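PDB 4RL3: chitinase A from Pteris ryukyuensis, which probably hydrolyses glycosidic bonds in chitin as a family 18 glycoside hydrolase, of which this chain is the catalytic domain. Local coordinates for residues A[164-169]-A[205-210]; A[183-188]-A[246-251]; A[228-233]-A[263-268]. All coordinates share one frame; numbering follows the deposited sequence.

Contact 1 (A[164-169]-A[205-210]); sequences SQYTAL and SKYGGG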
loop_
_atom_site.group_PDB
_atom_site.type_symbol
_atom_site.label_atom_id
_atom_site.label_comp_id
_atom_site.label_asym_id
_atom_site.label_seq_id
_atom_site.Cartn_x
_atom_site.Cartn_y
_atom_site.Cartn_z
ATOM N N SER A 164 10.479 12.206 6.997
ATOM C CA SER A 164 10.208 13.637 6.921
ATOM C C SER A 164 8.957 13.934 6.089
ATOM O O SER A 164 8.089 14.718 6.487
ATOM C CB SER A 164 11.411 14.368 6.326
ATOM O OG SER A 164 11.189 15.764 6.368
ATOM N N GLN A 165 8.854 13.281 4.939
ATOM C CA GLN A 165 7.733 13.500 4.036
ATOM C C GLN A 165 6.434 12.943 4.592
ATOM O O GLN A 165 5.410 13.627 4.617
ATOM C CB GLN A 165 8.000 12.869 2.676
ATOM C CG GLN A 165 9.053 13.604 1.853
ATOM C CD GLN A 165 10.494 13.249 2.191
ATOM O OE1 GLN A 165 10.782 12.294 2.926
ATOM N NE2 GLN A 165 11.416 14.028 1.641
ATOM N N TYR A 166 6.453 11.688 5.017
ATOM C CA TYR A 166 5.202 11.040 5.393
ATOM C C TYR A 166 4.675 11.418 6.775
ATOM O O TYR A 166 3.465 11.439 6.978
ATOM C CB TYR A 166 5.299 9.534 5.208
ATOM C CG TYR A 166 5.211 9.135 3.749
ATOM C CD1 TYR A 166 3.971 8.980 3.125
ATOM C CD2 TYR A 166 6.355 8.952 2.982
ATOM C CE1 TYR A 166 3.879 8.629 1.792
ATOM C CE2 TYR A 166 6.268 8.608 1.647
ATOM C CZ TYR A 166 5.030 8.449 1.057
ATOM O OH TYR A 166 4.940 8.094 -0.279
ATOM N N THR A 167 5.558 11.723 7.731
ATOM C CA THR A 167 5.050 12.223 9.013
ATOM C C THR A 167 4.403 13.605 8.863
ATOM O O THR A 167 3.404 13.908 9.518
ATOM C CB THR A 167 6.117 12.267 10.128
ATOM O OG1 THR A 167 7.223 13.096 9.730
ATOM C CG2 THR A 167 6.586 10.859 10.498
ATOM N N ALA A 168 4.971 14.449 8.003
ATOM C CA ALA A 168 4.373 15.750 7.717
ATOM C C ALA A 168 2.993 15.551 7.099
ATOM O O ALA A 168 2.021 16.192 7.498
ATOM C CB ALA A 168 5.260 16.562 6.787
ATOM N N LEU A 169 2.916 14.639 6.131
ATOM C CA LEU A 169 1.652 14.322 5.475
ATOM C C LEU A 169 0.628 13.779 6.473
ATOM O O LEU A 169 -0.496 14.272 6.540
ATOM C CB LEU A 169 1.876 13.313 4.346
ATOM C CG LEU A 169 0.653 12.774 3.599
ATOM C CD1 LEU A 169 -0.209 13.894 3.012
ATOM C CD2 LEU A 169 1.101 11.784 2.528
ATOM N N SER A 205 4.512 5.288 17.145
ATOM C CA SER A 205 4.600 6.571 17.851
ATOM C C SER A 205 4.688 7.785 16.916
ATOM O O SER A 205 4.325 8.894 17.318
ATOM C CB SER A 205 5.792 6.578 18.817
ATOM O OG SER A 205 7.007 6.803 18.142
ATOM N N LYS A 206 5.152 7.566 15.683
ATOM C CA LYS A 206 5.318 8.622 14.677
ATOM C C LYS A 206 4.103 8.815 13.780
ATOM O O LYS A 206 4.019 9.824 13.066
ATOM C CB LYS A 206 6.523 8.301 13.786
ATOM C CG LYS A 206 7.834 8.221 14.553
ATOM C CD LYS A 206 8.939 7.594 13.726
ATOM C CE LYS A 206 10.238 7.534 14.518
ATOM N NZ LYS A 206 11.326 6.883 13.740
ATOM N N TYR A 207 3.167 7.860 13.827
ATOM C CA TYR A 207 2.015 7.830 12.920
ATOM C C TYR A 207 0.712 7.655 13.694
ATOM O O TYR A 207 -0.163 6.851 13.331
ATOM C CB TYR A 207 2.204 6.746 11.857
ATOM C CG TYR A 207 3.245 7.151 10.856
ATOM C CD1 TYR A 207 2.931 8.063 9.849
ATOM C CD2 TYR A 207 4.545 6.667 10.923
ATOM C CE1 TYR A 207 3.879 8.465 8.932
ATOM C CE2 TYR A 207 5.499 7.058 9.999
ATOM C CZ TYR A 207 5.150 7.966 9.007
ATOM O OH TYR A 207 6.089 8.382 8.088
ATOM N N GLY A 208 0.598 8.415 14.778
ATOM C CA GLY A 208 -0.667 8.556 15.488
ATOM C C GLY A 208 -0.885 7.629 16.669
ATOM O O GLY A 208 -1.931 7.702 17.315
ATOM N N GLY A 209 0.089 6.766 16.960
ATOM C CA GLY A 209 0.069 5.933 18.165
ATOM C C GLY A 209 -0.109 4.455 17.914
ATOM O O GLY A 209 0.209 3.645 18.769
ATOM N N GLY A 210 -0.608 4.087 16.734
ATOM C CA GLY A 210 -0.781 2.682 16.400
ATOM C C GLY A 210 -2.146 2.260 15.893
ATOM O O GLY A 210 -2.250 1.252 15.204
HETATM O O HOH W 1 2.571 11.896 11.724
#

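Contact 2 (A[183-188]-A[246-251]); sequences QFYSYG and FIFSAD. With ACT (acetate ion), chain E; EDO (1,2-ethanediol), chain C.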
loop_
_atom_site.group_PDB
_atom_site.type_symbol
_atom_site.label_atom_id
_atom_site.label_comp_id
_atom_site.label_asym_id
_atom_site.label_seq_id
_atom_site.Cartn_x
_atom_site.Cartn_y
_atom_site.Cartn_z
ATOM N N GLN A 183 6.300 0.048 6.189
ATOM C CA GLN A 183 7.070 -1.043 5.603
ATOM C C GLN A 183 8.116 -1.600 6.569
ATOM O O GLN A 183 9.275 -1.178 6.560
ATOM C CB GLN A 183 7.768 -0.571 4.335
ATOM C CG GLN A 183 6.826 -0.068 3.248
ATOM C CD GLN A 183 7.585 0.344 2.000
ATOM O OE1 GLN A 183 8.611 -0.241 1.660
ATOM N NE2 GLN A 183 7.095 1.373 1.328
ATOM N N PHE A 184 7.720 -2.581 7.372
ATOM C CA PHE A 184 8.627 -3.153 8.382
ATOM C C PHE A 184 9.672 -4.080 7.780
ATOM O O PHE A 184 10.669 -4.403 8.435
ATOM C CB PHE A 184 7.827 -3.848 9.479
ATOM C CG PHE A 184 7.120 -2.883 10.386
ATOM C CD1 PHE A 184 7.817 -2.213 11.392
ATOM C CD2 PHE A 184 5.772 -2.598 10.217
ATOM C CE1 PHE A 184 7.172 -1.302 12.212
ATOM C CE2 PHE A 184 5.124 -1.700 11.048
ATOM C CZ PHE A 184 5.823 -1.039 12.044
ATOM N N TYR A 185 9.468 -4.453 6.521
ATOM C CA TYR A 185 10.447 -5.230 5.769
ATOM C C TYR A 185 11.643 -4.389 5.320
ATOM O O TYR A 185 12.562 -4.915 4.685
ATOM C CB TYR A 185 9.784 -5.969 4.593
ATOM C CG TYR A 185 8.761 -5.167 3.815
ATOM C CD1 TYR A 185 7.424 -5.155 4.200
ATOM C CD2 TYR A 185 9.124 -4.439 2.695
ATOM C CE1 TYR A 185 6.479 -4.423 3.495
ATOM C CE2 TYR A 185 8.187 -3.715 1.971
ATOM C CZ TYR A 185 6.874 -3.703 2.372
ATOM O OH TYR A 185 5.947 -2.984 1.661
ATOM N N SER A 186 11.634 -3.091 5.649
ATOM C CA SER A 186 12.819 -2.234 5.524
ATOM C C SER A 186 13.886 -2.585 6.574
ATOM O O SER A 186 15.042 -2.195 6.417
ATOM C CB SER A 186 12.423 -0.754 5.669
ATOM O OG SER A 186 11.851 -0.498 6.943
ATOM N N TYR A 187 13.504 -3.280 7.645
ATOM C CA TYR A 187 14.452 -3.637 8.703
ATOM C C TYR A 187 15.177 -4.938 8.367
ATOM O O TYR A 187 14.830 -5.626 7.404
ATOM C CB TYR A 187 13.756 -3.698 10.070
ATOM C CG TYR A 187 13.217 -2.351 10.490
ATOM C CD1 TYR A 187 14.073 -1.269 10.683
ATOM C CD2 TYR A 187 11.856 -2.142 10.655
ATOM C CE1 TYR A 187 13.592 -0.026 11.037
ATOM C CE2 TYR A 187 11.359 -0.901 11.010
ATOM C CZ TYR A 187 12.225 0.156 11.206
ATOM O OH TYR A 187 11.733 1.396 11.556
ATOM N N GLY A 188 16.201 -5.256 9.153
ATOM C CA GLY A 188 17.092 -6.358 8.819
ATOM C C GLY A 188 16.503 -7.746 8.968
ATOM O O GLY A 188 15.629 -7.990 9.803
ATOM N N PHE A 246 -0.236 -6.185 6.579
ATOM C CA PHE A 246 -0.143 -6.293 5.119
ATOM C C PHE A 246 1.130 -7.000 4.668
ATOM O O PHE A 246 2.124 -7.045 5.393
ATOM C CB PHE A 246 -0.304 -4.934 4.417
ATOM C CG PHE A 246 0.911 -4.042 4.490
ATOM C CD1 PHE A 246 1.120 -3.214 5.574
ATOM C CD2 PHE A 246 1.839 -4.028 3.452
ATOM C CE1 PHE A 246 2.232 -2.385 5.631
ATOM C CE2 PHE A 246 2.957 -3.213 3.510
ATOM C CZ PHE A 246 3.158 -2.390 4.599
ATOM N N ILE A 247 1.076 -7.534 3.449
ATOM C CA ILE A 247 2.178 -8.273 2.841
ATOM C C ILE A 247 2.545 -7.666 1.503
ATOM O O ILE A 247 1.675 -7.336 0.696
ATOM C CB ILE A 247 1.815 -9.763 2.657
ATOM C CG1 ILE A 247 1.707 -10.430 4.034
ATOM C CG2 ILE A 247 2.827 -10.487 1.764
ATOM C CD1 ILE A 247 1.148 -11.842 3.982
ATOM N N PHE A 248 3.843 -7.475 1.310
ATOM C CA PHE A 248 4.412 -7.171 0.009
ATOM C C PHE A 248 5.171 -8.430 -0.418
ATOM O O PHE A 248 6.252 -8.700 0.113
ATOM C CB PHE A 248 5.344 -5.963 0.141
ATOM C CG PHE A 248 5.696 -5.344 -1.169
ATOM C CD1 PHE A 248 4.852 -4.405 -1.745
ATOM C CD2 PHE A 248 6.841 -5.707 -1.839
ATOM C CE1 PHE A 248 5.148 -3.831 -2.955
ATOM C CE2 PHE A 248 7.150 -5.136 -3.060
ATOM C CZ PHE A 248 6.297 -4.203 -3.622
ATOM N N SER A 249 4.651 -9.250 -1.332
ATOM C CA SER A 249 3.481 -9.001 -2.180
ATOM C C SER A 249 2.993 -10.341 -2.709
ATOM O O SER A 249 3.701 -11.347 -2.609
ATOM C CB SER A 249 3.889 -8.166 -3.386
ATOM O OG SER A 249 4.910 -8.819 -4.135
ATOM N N ALA A 250 1.823 -10.352 -3.329
ATOM C CA ALA A 250 1.326 -11.572 -3.971
ATOM C C ALA A 250 2.298 -12.080 -5.045
ATOM O O ALA A 250 2.486 -13.291 -5.186
ATOM C CB ALA A 250 -0.046 -11.327 -4.581
ATOM N N ASP A 251 2.895 -11.157 -5.796
ATOM C CA ASP A 251 3.845 -11.522 -6.863
ATOM C C ASP A 251 5.040 -12.245 -6.242
ATOM O O ASP A 251 5.531 -13.240 -6.789
ATOM C CB ASP A 251 4.367 -10.301 -7.654
ATOM C CG ASP A 251 3.282 -9.298 -8.037
ATOM O OD1 ASP A 251 2.524 -8.862 -7.146
ATOM O OD2 ASP A 251 3.217 -8.902 -9.225
HETATM C C ACT E . 6.127 -0.981 -1.028
HETATM O O ACT E . 6.582 -0.353 -2.018
HETATM O OXT ACT E . 6.892 -1.834 -0.509
HETATM C CH3 ACT E . 4.736 -0.734 -0.509
HETATM C C1 EDO C . 4.363 -5.622 -6.035
HETATM O O1 EDO C . 3.268 -6.142 -6.812
HETATM C C2 EDO C . 5.711 -6.169 -6.513
HETATM O O2 EDO C . 5.843 -7.555 -6.215
#

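Contact 3 (A[228-233]-A[263-268]); sequences TVLSAC and EQQAQT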
loop_
_atom_site.group_PDB
_atom_site.type_symbol
_atom_site.label_atom_id
_atom_site.label_comp_id
_atom_site.label_asym_id
_atom_site.label_seq_id
_atom_site.Cartn_x
_atom_site.Cartn_y
_atom_site.Cartn_z
ATOM N N THR A 228 8.796 -15.000 12.090
ATOM C CA THR A 228 9.193 -14.167 13.224
ATOM C C THR A 228 8.252 -12.973 13.377
ATOM O O THR A 228 7.812 -12.639 14.479
ATOM C CB THR A 228 10.641 -13.708 13.048
ATOM O OG1 THR A 228 11.483 -14.865 13.067
ATOM C CG2 THR A 228 11.062 -12.734 14.153
ATOM N N VAL A 229 7.930 -12.338 12.261
ATOM C CA VAL A 229 6.968 -11.247 12.300
ATOM C C VAL A 229 5.608 -11.714 12.819
ATOM O O VAL A 229 4.967 -11.018 13.615
ATOM C CB VAL A 229 6.806 -10.587 10.916
ATOM C CG1 VAL A 229 5.704 -9.537 10.958
ATOM C CG2 VAL A 229 8.119 -9.971 10.473
ATOM N N LEU A 230 5.163 -12.893 12.380
ATOM C CA LEU A 230 3.881 -13.417 12.829
ATOM C C LEU A 230 3.870 -13.655 14.343
ATOM O O LEU A 230 2.876 -13.377 15.009
ATOM C CB LEU A 230 3.481 -14.668 12.031
ATOM C CG LEU A 230 3.075 -14.342 10.588
ATOM C CD1 LEU A 230 3.190 -15.552 9.674
ATOM C CD2 LEU A 230 1.682 -13.742 10.543
ATOM N N SER A 231 4.999 -14.109 14.883
ATOM C CA SER A 231 5.146 -14.240 16.332
ATOM C C SER A 231 5.020 -12.892 17.056
ATOM O O SER A 231 4.286 -12.772 18.039
ATOM C CB SER A 231 6.472 -14.918 16.668
ATOM O OG SER A 231 6.468 -16.264 16.244
ATOM N N ALA A 232 5.697 -11.875 16.542
ATOM C CA ALA A 232 5.565 -10.519 17.083
ATOM C C ALA A 232 4.133 -10.015 16.992
ATOM O O ALA A 232 3.631 -9.363 17.898
ATOM C CB ALA A 232 6.492 -9.564 16.347
ATOM N N CYS A 233 3.471 -10.313 15.878
ATOM C CA CYS A 233 2.099 -9.887 15.676
ATOM C C CYS A 233 1.144 -10.508 16.700
ATOM O O CYS A 233 0.169 -9.889 17.091
ATOM C CB CYS A 233 1.639 -10.208 14.257
ATOM S SG CYS A 233 2.288 -9.070 13.016
ATOM N N GLU A 263 0.375 -15.592 3.929
ATOM C CA GLU A 263 -0.885 -14.865 3.745
ATOM C C GLU A 263 -1.974 -15.511 4.591
ATOM O O GLU A 263 -2.753 -14.835 5.269
ATOM C CB GLU A 263 -1.332 -14.901 2.281
ATOM C CG GLU A 263 -0.707 -13.867 1.351
ATOM C CD GLU A 263 0.709 -14.187 0.903
ATOM O OE1 GLU A 263 1.253 -13.395 0.104
ATOM O OE2 GLU A 263 1.301 -15.214 1.315
ATOM N N GLN A 264 -2.041 -16.832 4.523
ATOM C CA GLN A 264 -3.043 -17.575 5.281
ATOM C C GLN A 264 -2.826 -17.433 6.782
ATOM O O GLN A 264 -3.769 -17.158 7.537
ATOM C CB GLN A 264 -3.010 -19.044 4.866
ATOM C CG GLN A 264 -3.917 -19.954 5.682
ATOM C CD GLN A 264 -3.239 -20.518 6.915
ATOM O OE1 GLN A 264 -3.735 -20.386 8.045
ATOM N NE2 GLN A 264 -2.095 -21.111 6.720
ATOM N N GLN A 265 -1.593 -17.644 7.205
ATOM C CA GLN A 265 -1.256 -17.516 8.611
ATOM C C GLN A 265 -1.580 -16.137 9.164
ATOM O O GLN A 265 -2.105 -16.033 10.262
ATOM C CB GLN A 265 0.202 -17.848 8.846
ATOM C CG GLN A 265 0.476 -19.331 8.716
ATOM C CD GLN A 265 1.933 -19.624 8.922
ATOM O OE1 GLN A 265 2.534 -19.100 9.864
ATOM N NE2 GLN A 265 2.521 -20.442 8.054
ATOM N N ALA A 266 -1.284 -15.089 8.399
ATOM C CA ALA A 266 -1.577 -13.737 8.844
ATOM C C ALA A 266 -3.064 -13.515 9.077
ATOM O O ALA A 266 -3.465 -12.904 10.079
ATOM C CB ALA A 266 -1.048 -12.729 7.851
ATOM N N GLN A 267 -3.891 -14.017 8.169
ATOM C CA GLN A 267 -5.330 -13.849 8.284
ATOM C C GLN A 267 -5.907 -14.700 9.406
ATOM O O GLN A 267 -6.825 -14.269 10.107
ATOM C CB GLN A 267 -6.019 -14.156 6.954
ATOM C CG GLN A 267 -5.645 -13.163 5.869
ATOM C CD GLN A 267 -6.166 -13.566 4.521
ATOM O OE1 GLN A 267 -7.343 -13.366 4.230
ATOM N NE2 GLN A 267 -5.294 -14.124 3.681
ATOM N N THR A 268 -5.372 -15.908 9.573
ATOM C CA THR A 268 -5.790 -16.767 10.671
ATOM C C THR A 268 -5.461 -16.100 12.007
ATOM O O THR A 268 -6.298 -16.101 12.921
ATOM C CB THR A 268 -5.163 -18.162 10.524
ATOM O OG1 THR A 268 -5.821 -18.818 9.440
ATOM C CG2 THR A 268 -5.313 -19.017 11.788
#

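Contact 1 (A[164-169]-A[205-210])
Thr167, on a mid-turn of helix 163-173, faces Tyr207, in the turn that follows helix 193-206, and their CA atoms, 6.6 Å apart, are the nearest pair between the segments. Tyr207 spans the gap with its phenol end, which meets the base of the Tyr166 side chain, the methyl of Thr167 and the main chain between them. Its OH sits 3.2 Å from CB of Tyr166. The same OH lies 3.4 Å from Thr167 N, but at too poor an angle for a hydrogen bond. Along its edge the ring meets a backbone carbonyl, with CE1 of Tyr207 3.6 Å from O of Tyr166. The methyl of Thr167 comes in obliquely, its CG2 3.6 Å from CZ of Tyr207. The threonine's rotation makes this possible: with chi1 at 58°, CG2 stands anti to the carbonyl carbon and meets the phenol, while OG1 turns to the carbonyl of Glu163 one turn earlier. CG2 also rests 4.2 Å from CB of Lys206, whose extended chain leads off to a salt bridge between NZ and Glu163. The ring of Tyr207 further packs on Ile156 and Pro158, so that the turn and the helix of the outer layer both rest on strand 153-156 of the barrel wall and the loop after it. The direct contact is thus van der Waals packing, and its polar link is a water, donating to O of Thr167 at 3.1 Å and to O of Lys206 at 2.9 Å. Two carbonyl oxygens cannot bond each other, and the water supplies both hydrogens that join them.

Contact 2 (A[183-188]-A[246-251])
Tyr185 sets its phenol end against the CB of Phe248, while the two rings lie at 20° to each other but are so displaced, with centroids 5.8 Å apart, that there is little stacking. Tyr185 OH lies 3.4 Å from Phe248 CB. Phe246 meets the tyrosine edge to edge, its CE2 3.7 Å from CE1 of Tyr185. A chi1 of 42° tucks the Tyr185 ring in over its own main chain, which sends the phenol across to strand 244-248. There OH donates a 2.6 Å hydrogen bond to OXT of an acetate, probably from the crystallisation liquor, and that oxygen hovers 3.5 Å above one face of Phe248, toward the rim. Carbon C1 of an ethanediol lies 3.4 Å from CZ of Phe248; its O1 donates to Asp251 OD1, and its O2 is hydrogen-bonded with Ser249 OG. An alanine in place of Phe248 would keep the CB against the Tyr185 phenol end but probably open a gap under the acetate and strip the ethanediol carbons of their apolar neighbour. The peptide between Phe248 and Ser249 is cis, as commonly seen after the last barrel strand in family 18 chitinases, where an aromatic residue floors the sugar site. An anion held by a hydroxyl over an aromatic face, near a magnesium ion about 4 Å from the Gln183 side chain, is consistent with a cleft combining polar grip and flat apolar support.

Contact 3 (A[228-233]-A[263-268])
Two neighbouring helices of the barrel's outer layer, 226-238 and 261-271, meet where the branched end of Leu230 presses on Gln265 and Ala266. The CA atoms of Leu230 and Ala266 are 6.8 Å apart, an approach consistent with the small size of the alanine. CG of Leu230 stands anti to the carbonyl carbon (chi1 -71°), which carries its two methyls out to helix 261-271. CD2 of Leu230 lies 3.7 Å from CA of Ala266 and 4.0 Å from its CB, so it packs on backbone as much as on side chain. CD1 turns to Gln265, 3.6 Å from its OE1, and also meets the glutamine's CB; the two side chains cross at about a right angle. In the (beta/alpha)8 fold these helices follow strands 215-218 and 244-248, which pair in parallel, and Leu230 also touches Phe217 of the first while Ala266 rests on Phe4 of strand 3-8, where the barrel closes. Helix 261-271 also carries side-chain bonds of its own. Gln267 NE2 donates to O of Glu263 at 3.1 Å, with an N-H...O angle of 157°, from above the carbonyl plane, while the backbone N of Gln267 reaches the same oxygen from the opposite face. NE2 has a second acceptor in the carbonyl of Pro21. Glu263, whose CB points away from the Leu230 helix, has OE1 hydrogen-bonded to Ser253.

All three contacts belong to one TIM barrel. Contact 1 joins helix 163-173 to the turn after helix 193-206, contact 2 the loop after strand 179-180 to strand 244-248 at the cleft end, and contact 3 helices 226-238 and 261-271. Contact 2 crosses both others along the chain, whereas contact 1 closes before contact 3 opens. Centres of contacts 2 and 3 lie about 13 Å apart, and they touch through Ile247 CD1, 3.7 Å from Glu263 CA; contacts 1 and 2 are about 19 Å apart by centres and about 6 Å by nearest atoms, contacts 1 and 3 about 24 Å by centres. Strand 244-248 turns Phe246 and Phe248 into the barrel and its open end, Ile247 out toward helix 261-271.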